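Long-range contacts in tudor domain-containing protein 1 (Homo sapiens, PDB 5M9N), which binds arginine-methylated peptides, including those of Piwi proteins, through its Tudor domains and probably helps piRNAs repress transposable elements during spermatogenesis: residues A[83-89]-A[101-107]; A[88-94]-A[130-134]; A[117-121]-A[142-146]. All blocks are in the same frame, centred on the assembly; numbering follows the deposited sequence.

Contact 1: residues A[83-89]-A[101-107]; sequences PAIGDIC and RASVLAY
Val104 sets its two methyl branches against Pro83 and the turn that follows: CG2 lies 3.8 Å from Pro83 CB, the two side chains crossing at about a right angle, while CG1 lies near Ala84 O and the tip of Ile85. This is the opening of the first hairpin of the Tudor barrel, where strand 88-92 starts antiparallel to strand 99-109. The register is fixed by backbone bonds. Cys89 and Ala102 form the hydrogen-bonded pair, with Cys89 N 2.8 Å from Ala102 O, and Ile88 faces Ser103 as the neighbouring non-hydrogen-bonded pair. Ahead of it Val104 N reaches Asp87 O, and Gly86 N donates to Val104 O at 2.8 Å (163° at the hydrogen), so the pairing runs on into the type II turn from Ala84 to Asp87. That turn is braced by its own Asp87, whose OD2 receives Ala84 N from above the carboxylate plane; OD1 makes a salt bridge with Lys21. On the Cys89 face, SG sits 3.9 Å from Val104 CG2, placed by a chi1 of 64° that puts the sulfur between backbone N and carbonyl carbon. Farther out, Ile85 swings CD1 against the edge of the Tyr107 ring, 3.7 Å from its CD1 and close to the ring plane. The same ring edge carries the polar end of the contact: Tyr107 OH donates to Pro83 O over 2.7 Å, in the carbonyl plane and on a lone pair, at a C=O...O angle of 137°.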
ATOM      1  N   PRO A  83      -8.483  12.659  14.615  1.00 37.95           N
ATOM      2  CA  PRO A  83      -9.159  11.488  14.073  1.00 36.83           C
ATOM      3  C   PRO A  83      -9.132  10.289  15.011  1.00 36.34           C
ATOM      4  O   PRO A  83      -8.224  10.182  15.857  1.00 35.91           O
ATOM      5  CB  PRO A  83      -8.376  11.221  12.786  1.00 35.82           C
ATOM      6  CG  PRO A  83      -7.011  11.744  13.049  1.00 35.80           C
ATOM      7  CD  PRO A  83      -7.276  12.997  13.850  1.00 36.56           C
ATOM      8  N   ALA A  84     -10.111   9.402  14.855  1.00 36.23           N
ATOM      9  CA  ALA A  84     -10.194   8.192  15.616  1.00 37.06           C
ATOM     10  C   ALA A  84      -9.354   7.150  14.972  1.00 37.13           C
ATOM     11  O   ALA A  84      -9.059   7.258  13.746  1.00 35.51           O
ATOM     12  CB  ALA A  84     -11.642   7.693  15.732  1.00 37.96           C
ATOM     13  N   ILE A  85      -8.990   6.127  15.775  1.00 36.79           N
ATOM     14  CA  ILE A  85      -8.247   4.972  15.298  1.00 37.71           C
ATOM     15  C   ILE A  85      -9.079   4.327  14.228  1.00 35.99           C
ATOM     16  O   ILE A  85     -10.250   4.142  14.406  1.00 36.26           O
ATOM     17  CB  ILE A  85      -7.868   3.933  16.386  1.00 40.06           C
ATOM     18  CG1 ILE A  85      -7.024   4.571  17.510  1.00 41.48           C
ATOM     19  CG2 ILE A  85      -7.165   2.717  15.765  1.00 40.24           C
ATOM     20  CD1 ILE A  85      -5.952   5.525  17.051  1.00 40.97           C
ATOM     21  N   GLY A  86      -8.465   4.095  13.084  1.00 33.73           N
ATOM     22  CA  GLY A  86      -9.151   3.545  11.933  1.00 32.80           C
ATOM     23  C   GLY A  86      -9.836   4.492  10.971  1.00 31.35           C
ATOM     24  O   GLY A  86     -10.441   4.047  10.025  1.00 32.35           O
ATOM     25  N   ASP A  87      -9.790   5.789  11.200  1.00 30.71           N
ATOM     26  CA  ASP A  87     -10.410   6.710  10.298  1.00 30.05           C
ATOM     27  C   ASP A  87      -9.469   6.784   9.084  1.00 28.95           C
ATOM     28  O   ASP A  87      -8.264   6.560   9.212  1.00 27.71           O
ATOM     29  CB  ASP A  87     -10.505   8.121  10.876  1.00 30.15           C
ATOM     30  CG  ASP A  87     -11.672   8.290  11.821  1.00 31.04           C
ATOM     31  OD1 ASP A  87     -12.443   7.336  12.008  1.00 31.03           O
ATOM     32  OD2 ASP A  87     -11.777   9.423  12.303  1.00 31.33           O
ATOM     33  N   ILE A  88     -10.046   7.111   7.937  1.00 28.93           N
ATOM     34  CA  ILE A  88      -9.233   7.592   6.796  1.00 28.56           C
ATOM     35  C   ILE A  88      -9.195   9.102   6.893  1.00 28.47           C
ATOM     36  O   ILE A  88     -10.190   9.721   7.240  1.00 29.50           O
ATOM     37  CB  ILE A  88      -9.825   7.140   5.461  1.00 28.81           C
ATOM     38  CG1 ILE A  88      -9.934   5.614   5.414  1.00 29.22           C
ATOM     39  CG2 ILE A  88      -8.920   7.556   4.295  1.00 28.49           C
ATOM     40  CD1 ILE A  88      -8.602   4.881   5.453  1.00 28.80           C
ATOM     41  N   CYS A  89      -8.058   9.700   6.637  1.00 28.06           N
ATOM     42  CA  CYS A  89      -7.954  11.161   6.563  1.00 28.07           C
ATOM     43  C   CYS A  89      -6.914  11.504   5.487  1.00 27.21           C
ATOM     44  O   CYS A  89      -6.537  10.617   4.720  1.00 27.20           O
ATOM     45  CB  CYS A  89      -7.579  11.719   7.928  1.00 28.43           C
ATOM     46  SG  CYS A  89      -5.976  11.240   8.541  1.00 29.52           S
ATOM     47  N   ARG A 101      -3.807   9.829   0.946  1.00 23.32           N
ATOM     48  CA  ARG A 101      -4.823   9.181   1.783  1.00 23.22           C
ATOM     49  C   ARG A 101      -4.170   8.266   2.821  1.00 22.84           C
ATOM     50  O   ARG A 101      -3.180   7.552   2.586  1.00 21.85           O
ATOM     51  CB  ARG A 101      -5.853   8.486   0.921  1.00 23.26           C
ATOM     52  CG  ARG A 101      -6.485   9.433  -0.072  1.00 23.45           C
ATOM     53  CD  ARG A 101      -7.629   8.840  -0.798  1.00 23.65           C
ATOM     54  NE  ARG A 101      -7.308   7.568  -1.455  1.00 23.64           N
ATOM     55  CZ  ARG A 101      -8.128   6.934  -2.260  1.00 23.96           C
ATOM     56  NH1 ARG A 101      -9.320   7.405  -2.548  1.00 24.57           N
ATOM     57  NH2 ARG A 101      -7.766   5.800  -2.789  1.00 24.13           N
ATOM     58  N   ALA A 102      -4.669   8.350   4.059  1.00 23.04           N
ATOM     59  CA  ALA A 102      -3.980   7.663   5.103  1.00 23.32           C
ATOM     60  C   ALA A 102      -4.964   7.141   6.164  1.00 24.14           C
ATOM     61  O   ALA A 102      -5.956   7.788   6.440  1.00 24.34           O
ATOM     62  CB  ALA A 102      -2.973   8.556   5.752  1.00 23.49           C
ATOM     63  N   SER A 103      -4.672   5.939   6.641  1.00 24.55           N
ATOM     64  CA  SER A 103      -5.417   5.292   7.748  1.00 25.63           C
ATOM     65  C   SER A 103      -4.758   5.631   9.051  1.00 26.18           C
ATOM     66  O   SER A 103      -3.581   5.485   9.189  1.00 26.57           O
ATOM     67  CB  SER A 103      -5.349   3.800   7.547  1.00 25.83           C
ATOM     68  OG  SER A 103      -6.188   3.156   8.452  1.00 27.27           O
ATOM     69  N   VAL A 104      -5.540   6.043  10.041  1.00 27.15           N
ATOM     70  CA  VAL A 104      -5.000   6.312  11.377  1.00 27.47           C
ATOM     71  C   VAL A 104      -4.750   5.007  12.133  1.00 27.09           C
ATOM     72  O   VAL A 104      -5.704   4.323  12.455  1.00 27.82           O
ATOM     73  CB  VAL A 104      -5.993   7.194  12.116  1.00 28.26           C
ATOM     74  CG1 VAL A 104      -5.514   7.504  13.540  1.00 28.89           C
ATOM     75  CG2 VAL A 104      -6.236   8.467  11.309  1.00 28.67           C
ATOM     76  N   LEU A 105      -3.500   4.620  12.375  1.00 26.34           N
ATOM     77  CA  LEU A 105      -3.254   3.275  12.933  1.00 26.45           C
ATOM     78  C   LEU A 105      -3.206   3.294  14.472  1.00 26.62           C
ATOM     79  O   LEU A 105      -3.614   2.369  15.068  1.00 27.03           O
ATOM     80  CB  LEU A 105      -1.992   2.627  12.389  1.00 25.96           C
ATOM     81  CG  LEU A 105      -1.901   2.566  10.834  1.00 25.50           C
ATOM     82  CD1 LEU A 105      -0.559   2.026  10.470  1.00 25.23           C
ATOM     83  CD2 LEU A 105      -3.008   1.700  10.313  1.00 25.75           C
ATOM     84  N   ALA A 106      -2.751   4.395  15.050  1.00 26.56           N
ATOM     85  CA  ALA A 106      -2.450   4.500  16.482  1.00 26.84           C
ATOM     86  C   ALA A 106      -1.992   5.911  16.760  1.00 27.07           C
ATOM     87  O   ALA A 106      -1.376   6.582  15.893  1.00 26.40           O
ATOM     88  CB  ALA A 106      -1.360   3.498  16.906  1.00 26.62           C
ATOM     89  N   TYR A 107      -2.259   6.394  17.976  1.00 27.42           N
ATOM     90  CA  TYR A 107      -1.609   7.621  18.389  1.00 27.97           C
ATOM     91  C   TYR A 107      -0.249   7.257  18.958  1.00 28.41           C
ATOM     92  O   TYR A 107      -0.132   6.345  19.808  1.00 28.72           O
ATOM     93  CB  TYR A 107      -2.469   8.397  19.414  1.00 28.91           C
ATOM     94  CG  TYR A 107      -3.466   9.281  18.761  1.00 29.04           C
ATOM     95  CD1 TYR A 107      -4.520   8.743  18.081  1.00 29.26           C
ATOM     96  CD2 TYR A 107      -3.356  10.667  18.830  1.00 29.79           C
ATOM     97  CE1 TYR A 107      -5.443   9.549  17.408  1.00 29.69           C
ATOM     98  CE2 TYR A 107      -4.274  11.495  18.203  1.00 30.20           C
ATOM     99  CZ  TYR A 107      -5.319  10.921  17.465  1.00 30.26           C
ATOM    100  OH  TYR A 107      -6.279  11.733  16.836  1.00 31.14           O
TER

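Contact 2: residues A[88-94]-A[130-134]; sequences ICCAQFS and RLCPI
Cys90 packs flush against Cys132, its CB 3.5 Å from Cys132 SG, on the sheet face that looks toward helix 58-73. Here the contact is tight: the pair is antiparallel and hydrogen-bonded in both directions, and Cys132 SG continues into a disulfide with Cys72 of that helix. Cys90 SG, anti to its own carbonyl carbon (chi1 -48°), runs on to Ile134, 3.9 Å from CG1. Tyr71 and Leu68 of the helix also touch Cys90, which is buried. On the other face Ala91 CB meets Leu131 CD2 at 3.7 Å, and Leu131 extends to Val113 and Val115 of strand 112-117. Beyond Cys132 the direct pairing gives way to water: one molecule donates to Ile88 O at 2.6 Å and accepts a longer bond from Ile134 N.

The opposite end is more open to solvent, with Gln92 and Arg130 partly exposed and Ser94 exposed, and is held by polar bonds. Gln92 N bonds to Arg130 O, and Arg130 answers side-on with two nitrogens on a single atom: NE lies 3.2 Å and NH2 3.1 Å from Gln92 O. Both come from the same face of the carbonyl, whose oxygen lies in the guanidinium plane; a bend at chi3 (78°) brings the group round. Asp97 forms a salt bridge with the same NH2 and probably helps fix its orientation. Strand 131-132 thus becomes an edge of the five-stranded antiparallel sheet, the short last strand characteristic of the SH3-like Tudor barrel, here tied by a disulfide to the helix of the extended domain.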
ATOM      1  N   ILE A  88     -10.046   7.111   7.937  1.00 28.93           N
ATOM      2  CA  ILE A  88      -9.233   7.592   6.796  1.00 28.56           C
ATOM      3  C   ILE A  88      -9.195   9.102   6.893  1.00 28.47           C
ATOM      4  O   ILE A  88     -10.190   9.721   7.240  1.00 29.50           O
ATOM      5  CB  ILE A  88      -9.825   7.140   5.461  1.00 28.81           C
ATOM      6  CG1 ILE A  88      -9.934   5.614   5.414  1.00 29.22           C
ATOM      7  CG2 ILE A  88      -8.920   7.556   4.295  1.00 28.49           C
ATOM      8  CD1 ILE A  88      -8.602   4.881   5.453  1.00 28.80           C
ATOM      9  N   CYS A  89      -8.058   9.700   6.637  1.00 28.06           N
ATOM     10  CA  CYS A  89      -7.954  11.161   6.563  1.00 28.07           C
ATOM     11  C   CYS A  89      -6.914  11.504   5.487  1.00 27.21           C
ATOM     12  O   CYS A  89      -6.537  10.617   4.720  1.00 27.20           O
ATOM     13  CB  CYS A  89      -7.579  11.719   7.928  1.00 28.43           C
ATOM     14  SG  CYS A  89      -5.976  11.240   8.541  1.00 29.52           S
ATOM     15  N   CYS A  90      -6.509  12.765   5.394  1.00 27.15           N
ATOM     16  CA  CYS A  90      -5.371  13.220   4.572  1.00 27.14           C
ATOM     17  C   CYS A  90      -4.177  13.421   5.492  1.00 26.59           C
ATOM     18  O   CYS A  90      -4.330  13.877   6.642  1.00 26.42           O
ATOM     19  CB  CYS A  90      -5.707  14.496   3.810  1.00 28.03           C
ATOM     20  SG  CYS A  90      -7.270  14.471   2.927  1.00 29.84           S
ATOM     21  N   ALA A  91      -3.020  12.963   5.029  1.00 25.47           N
ATOM     22  CA  ALA A  91      -1.745  13.092   5.686  1.00 25.13           C
ATOM     23  C   ALA A  91      -0.722  13.676   4.707  1.00 25.62           C
ATOM     24  O   ALA A  91      -0.663  13.237   3.528  1.00 24.59           O
ATOM     25  CB  ALA A  91      -1.292  11.745   6.139  1.00 24.76           C
ATOM     26  N   GLN A  92       0.081  14.640   5.184  1.00 26.07           N
ATOM     27  CA  GLN A  92       1.124  15.249   4.359  1.00 26.79           C
ATOM     28  C   GLN A  92       2.457  14.521   4.569  1.00 26.83           C
ATOM     29  O   GLN A  92       3.061  14.573   5.653  1.00 26.95           O
ATOM     30  CB  GLN A  92       1.222  16.720   4.778  1.00 27.75           C
ATOM     31  CG  GLN A  92       1.973  17.610   3.868  1.00 28.41           C
ATOM     32  CD  GLN A  92       1.935  19.047   4.331  1.00 29.23           C
ATOM     33  OE1 GLN A  92       1.511  19.374   5.463  1.00 30.04           O
ATOM     34  NE2 GLN A  92       2.421  19.892   3.517  1.00 30.00           N
ATOM     35  N   PHE A  93       2.870  13.789   3.558  1.00 26.71           N
ATOM     36  CA  PHE A  93       4.045  12.922   3.590  1.00 27.19           C
ATOM     37  C   PHE A  93       5.288  13.716   3.901  1.00 28.37           C
ATOM     38  O   PHE A  93       5.457  14.806   3.387  1.00 28.46           O
ATOM     39  CB  PHE A  93       4.137  12.202   2.208  1.00 27.39           C
ATOM     40  CG  PHE A  93       5.245  11.182   2.076  1.00 27.51           C
ATOM     41  CD1 PHE A  93       5.642  10.378   3.146  1.00 27.31           C
ATOM     42  CD2 PHE A  93       5.814  10.957   0.830  1.00 27.75           C
ATOM     43  CE1 PHE A  93       6.631   9.423   2.995  1.00 27.54           C
ATOM     44  CE2 PHE A  93       6.806  10.015   0.668  1.00 27.92           C
ATOM     45  CZ  PHE A  93       7.210   9.238   1.736  1.00 28.11           C
ATOM     46  N   SER A  94       6.138  13.206   4.800  1.00 28.98           N
ATOM     47  CA  SER A  94       7.271  13.993   5.233  1.00 30.49           C
ATOM     48  C   SER A  94       8.272  14.278   4.098  1.00 31.90           C
ATOM     49  O   SER A  94       8.899  15.319   4.113  1.00 31.24           O
ATOM     50  CB  SER A  94       8.041  13.334   6.356  1.00 30.49           C
ATOM     51  OG  SER A  94       8.401  12.053   5.939  1.00 29.92           O
ATOM     52  N   ARG A 130       0.045  17.691  10.362  1.00 33.02           N
ATOM     53  CA  ARG A 130       0.199  17.139   8.989  1.00 33.36           C
ATOM     54  C   ARG A 130      -1.001  16.264   8.640  1.00 32.99           C
ATOM     55  O   ARG A 130      -1.008  15.621   7.587  1.00 32.01           O
ATOM     56  CB  ARG A 130       1.594  16.445   8.818  1.00 33.56           C
ATOM     57  CG  ARG A 130       2.703  17.503   8.825  1.00 34.76           C
ATOM     58  CD  ARG A 130       4.169  17.075   8.890  1.00 35.43           C
ATOM     59  NE  ARG A 130       4.532  16.652   7.602  1.00 36.57           N
ATOM     60  CZ  ARG A 130       5.430  17.158   6.767  1.00 36.28           C
ATOM     61  NH1 ARG A 130       6.297  18.126   7.052  1.00 37.06           N
ATOM     62  NH2 ARG A 130       5.449  16.614   5.608  1.00 35.96           N
ATOM     63  N   LEU A 131      -2.052  16.262   9.479  1.00 32.56           N
ATOM     64  CA  LEU A 131      -3.299  15.567   9.108  1.00 32.89           C
ATOM     65  C   LEU A 131      -4.401  16.597   8.861  1.00 34.05           C
ATOM     66  O   LEU A 131      -4.368  17.612   9.501  1.00 34.11           O
ATOM     67  CB  LEU A 131      -3.736  14.559  10.138  1.00 33.10           C
ATOM     68  CG  LEU A 131      -2.642  13.645  10.712  1.00 33.63           C
ATOM     69  CD1 LEU A 131      -3.168  12.888  11.947  1.00 33.94           C
ATOM     70  CD2 LEU A 131      -2.145  12.703   9.655  1.00 32.78           C
ATOM     71  N   CYS A 132      -5.355  16.270   7.974  1.00 34.03           N
ATOM     72  CA  CYS A 132      -6.437  17.114   7.383  1.00 35.86           C
ATOM     73  C   CYS A 132      -7.606  16.076   7.465  1.00 33.34           C
ATOM     74  O   CYS A 132      -7.390  14.881   7.171  1.00 32.34           O
ATOM     75  CB  CYS A 132      -5.933  17.603   5.855  1.00 38.28           C
ATOM     76  SG  CYS A 132      -6.820  17.777   4.198  1.00 50.21           S
ATOM     77  N   PRO A 133      -8.845  16.464   7.839  1.00 32.79           N
ATOM     78  CA  PRO A 133      -9.938  15.500   7.514  1.00 32.41           C
ATOM     79  C   PRO A 133     -10.195  15.333   6.000  1.00 32.15           C
ATOM     80  O   PRO A 133      -9.741  16.163   5.220  1.00 31.06           O
ATOM     81  CB  PRO A 133     -11.164  16.095   8.179  1.00 33.20           C
ATOM     82  CG  PRO A 133     -10.836  17.539   8.366  1.00 33.42           C
ATOM     83  CD  PRO A 133      -9.363  17.687   8.502  1.00 33.26           C
ATOM     84  N   ILE A 134     -10.863  14.230   5.637  1.00 32.36           N
ATOM     85  CA  ILE A 134     -11.175  13.876   4.252  1.00 33.13           C
ATOM     86  C   ILE A 134     -12.678  13.996   4.073  1.00 34.43           C
ATOM     87  O   ILE A 134     -13.443  13.971   5.049  1.00 34.70           O
ATOM     88  CB  ILE A 134     -10.667  12.440   3.874  1.00 32.66           C
ATOM     89  CG1 ILE A 134     -10.487  12.288   2.340  1.00 32.56           C
ATOM     90  CG2 ILE A 134     -11.562  11.356   4.471  1.00 32.69           C
ATOM     91  CD1 ILE A 134      -9.455  11.247   1.937  1.00 32.64           C
TER
HETATM   92  O   HOH W   1     -10.865  12.103   8.116  1.00 37.02           O

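Contact 3: residues A[117-121]-A[142-146]; sequences YVDYG and PMQAI
Segments 117-121 and 142-146 do not pair with each other as strands; the backbones approach most closely at Asp119 and Gln144, whose CA atoms are 4.2 Å apart. The first is a tight bend that begins at the end of strand 112-117 of the Tudor barrel, in which Tyr117 O accepts from both Tyr120 N and Gly121 N. The second is the connection leading from the barrel into strand 146-150 of the other sheet, so this is the junction of the two halves of an extended Tudor domain. Across it, Ala145 N donates to Val118 O at 3.2 Å (155° at the hydrogen), and a water donates to both Val118 O and Ala145 O, bridging the two carbonyls. Ala145 CB points into the bend and reaches within 3.5 Å of Tyr120 N. Alongside, Val118 meets Met143 obliquely, its CB 3.9 Å from Met143 SD; the methionine is extended through chi2 and turns only at chi3. Gln144 folds back at chi2 (-72°), which lets NE2 donate to Pro142 O at 2.7 Å, from above the carbonyl plane, a bond within its own segment. The bend also serves the binding site: Tyr117 and Tyr120 pack on a modified side chain of the bound dimethylated peptide, consistent with walls of an aromatic cage. Asp119 OD1 is shared, since Arg101 forms a salt bridge with it, probably stabilising its negative charge. Gln144 N also donates to Asp119 OD1, on its anti lone pair, at 2.7 Å.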
ATOM      1  N   TYR A 117      -0.150   4.801   4.532  1.00 21.28           N
ATOM      2  CA  TYR A 117      -0.554   5.425   3.268  1.00 21.23           C
ATOM      3  C   TYR A 117      -1.271   4.406   2.443  1.00 21.32           C
ATOM      4  O   TYR A 117      -0.650   3.440   1.931  1.00 21.27           O
ATOM      5  CB  TYR A 117       0.638   6.002   2.541  1.00 21.02           C
ATOM      6  CG  TYR A 117       1.225   7.192   3.271  1.00 21.22           C
ATOM      7  CD1 TYR A 117       0.583   8.411   3.272  1.00 21.12           C
ATOM      8  CD2 TYR A 117       2.372   7.064   4.054  1.00 21.22           C
ATOM      9  CE1 TYR A 117       1.101   9.492   3.947  1.00 21.47           C
ATOM     10  CE2 TYR A 117       2.880   8.137   4.731  1.00 21.51           C
ATOM     11  CZ  TYR A 117       2.223   9.358   4.716  1.00 21.60           C
ATOM     12  OH  TYR A 117       2.771  10.453   5.381  1.00 21.96           O
ATOM     13  N   VAL A 118      -2.581   4.564   2.343  1.00 21.53           N
ATOM     14  CA  VAL A 118      -3.406   3.462   1.850  1.00 21.94           C
ATOM     15  C   VAL A 118      -3.272   3.216   0.314  1.00 22.07           C
ATOM     16  O   VAL A 118      -3.698   2.208  -0.236  1.00 22.26           O
ATOM     17  CB  VAL A 118      -4.877   3.669   2.146  1.00 22.17           C
ATOM     18  CG1 VAL A 118      -5.118   3.562   3.628  1.00 22.12           C
ATOM     19  CG2 VAL A 118      -5.420   4.969   1.559  1.00 22.43           C
ATOM     20  N   ASP A 119      -2.691   4.143  -0.342  1.00 22.39           N
ATOM     21  CA  ASP A 119      -2.468   3.982  -1.816  1.00 22.79           C
ATOM     22  C   ASP A 119      -1.079   3.541  -2.182  1.00 23.33           C
ATOM     23  O   ASP A 119      -0.790   3.277  -3.421  1.00 23.73           O
ATOM     24  CB  ASP A 119      -2.813   5.302  -2.443  1.00 23.04           C
ATOM     25  CG  ASP A 119      -4.266   5.588  -2.391  1.00 23.00           C
ATOM     26  OD1 ASP A 119      -5.107   4.674  -2.714  1.00 22.98           O
ATOM     27  OD2 ASP A 119      -4.551   6.760  -2.102  1.00 22.95           O
ATOM     28  N   TYR A 120      -0.211   3.390  -1.171  1.00 23.78           N
ATOM     29  CA  TYR A 120       1.213   3.150  -1.396  1.00 24.70           C
ATOM     30  C   TYR A 120       1.752   2.048  -0.549  1.00 24.94           C
ATOM     31  O   TYR A 120       2.636   1.319  -1.009  1.00 25.28           O
ATOM     32  CB  TYR A 120       2.096   4.430  -1.239  1.00 25.32           C
ATOM     33  CG  TYR A 120       1.840   5.416  -2.296  1.00 25.75           C
ATOM     34  CD1 TYR A 120       0.757   6.280  -2.200  1.00 26.12           C
ATOM     35  CD2 TYR A 120       2.643   5.473  -3.442  1.00 26.77           C
ATOM     36  CE1 TYR A 120       0.447   7.153  -3.182  1.00 26.88           C
ATOM     37  CE2 TYR A 120       2.333   6.351  -4.483  1.00 27.27           C
ATOM     38  CZ  TYR A 120       1.248   7.194  -4.332  1.00 27.54           C
ATOM     39  OH  TYR A 120       0.831   8.073  -5.282  1.00 28.62           O
ATOM     40  N   GLY A 121       1.323   1.944   0.711  1.00 24.52           N
ATOM     41  CA  GLY A 121       1.723   0.883   1.562  1.00 24.66           C
ATOM     42  C   GLY A 121       2.755   1.159   2.614  1.00 24.98           C
ATOM     43  O   GLY A 121       2.970   0.313   3.531  1.00 25.35           O
ATOM     44  N   PRO A 142     -10.763   3.531  -5.466  1.00 32.10           N
ATOM     45  CA  PRO A 142     -10.387   2.520  -4.499  1.00 30.97           C
ATOM     46  C   PRO A 142      -8.948   2.663  -4.038  1.00 29.81           C
ATOM     47  O   PRO A 142      -8.078   3.171  -4.774  1.00 28.92           O
ATOM     48  CB  PRO A 142     -10.649   1.180  -5.208  1.00 31.54           C
ATOM     49  CG  PRO A 142     -11.395   1.492  -6.451  1.00 32.12           C
ATOM     50  CD  PRO A 142     -11.452   2.961  -6.637  1.00 32.36           C
ATOM     51  N   MET A 143      -8.709   2.221  -2.812  1.00 29.03           N
ATOM     52  CA  MET A 143      -7.390   2.205  -2.251  1.00 29.17           C
ATOM     53  C   MET A 143      -6.392   1.417  -3.116  1.00 29.16           C
ATOM     54  O   MET A 143      -6.645   0.271  -3.545  1.00 29.70           O
ATOM     55  CB  MET A 143      -7.418   1.637  -0.826  1.00 30.26           C
ATOM     56  CG  MET A 143      -8.223   2.458   0.150  1.00 31.34           C
ATOM     57  SD  MET A 143      -8.218   1.759   1.808  1.00 33.37           S
ATOM     58  CE  MET A 143      -9.143   0.269   1.494  1.00 33.51           C
ATOM     59  N   GLN A 144      -5.284   2.040  -3.452  1.00 28.02           N
ATOM     60  CA  GLN A 144      -4.442   1.468  -4.474  1.00 28.05           C
ATOM     61  C   GLN A 144      -3.320   0.522  -4.034  1.00 27.23           C
ATOM     62  O   GLN A 144      -2.706  -0.076  -4.920  1.00 28.57           O
ATOM     63  CB  GLN A 144      -3.896   2.579  -5.334  1.00 28.19           C
ATOM     64  CG  GLN A 144      -5.013   3.361  -6.042  1.00 28.96           C
ATOM     65  CD  GLN A 144      -5.674   2.583  -7.160  1.00 29.83           C
ATOM     66  OE1 GLN A 144      -4.975   2.101  -8.086  1.00 31.22           O
ATOM     67  NE2 GLN A 144      -6.983   2.504  -7.143  1.00 29.92           N
ATOM     68  N   ALA A 145      -2.976   0.447  -2.750  1.00 25.91           N
ATOM     69  CA  ALA A 145      -1.901  -0.425  -2.288  1.00 25.32           C
ATOM     70  C   ALA A 145      -2.549  -1.764  -2.021  1.00 25.44           C
ATOM     71  O   ALA A 145      -3.466  -1.850  -1.205  1.00 25.76           O
ATOM     72  CB  ALA A 145      -1.255   0.080  -1.025  1.00 24.85           C
ATOM     73  N   ILE A 146      -2.182  -2.775  -2.794  1.00 25.01           N
ATOM     74  CA  ILE A 146      -2.824  -4.078  -2.669  1.00 25.27           C
ATOM     75  C   ILE A 146      -1.952  -4.923  -1.742  1.00 24.78           C
ATOM     76  O   ILE A 146      -0.795  -5.150  -2.047  1.00 24.32           O
ATOM     77  CB  ILE A 146      -2.971  -4.750  -4.023  1.00 25.85           C
ATOM     78  CG1 ILE A 146      -3.911  -3.950  -4.933  1.00 26.37           C
ATOM     79  CG2 ILE A 146      -3.557  -6.135  -3.874  1.00 26.43           C
ATOM     80  CD1 ILE A 146      -3.476  -4.025  -6.367  1.00 26.66           C
TER
HETATM   81  O   HOH W   2      -4.519  -0.112   0.804  1.00 35.70           O

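Overall arrangement
From the N-terminal side, the chain passes helix 58-73 before entering the barrel. Contact 1 closes the shortest loop, the hairpin of strands 88-92 and 99-109. Contact 2 crosses it: 88-94 shares Ile88 and Cys89 with contact 1, and 130-134 returns to the other side of strand 88-92 after the next two strands. Contact 3 opens after contact 1 has closed and crosses contact 2, because 117-121 precedes 130-134 while 142-146 follows it. Contacts 1 and 2 therefore join neighbouring strands of one sheet, whereas contact 3 joins that sheet to the neighbouring half. A probable backbone hydrogen bond from Val118 N to Arg101 O links contacts 1 and 3, and Phe93 of contact 2 meets Tyr117 of contact 3 edge-to-face beside the peptide.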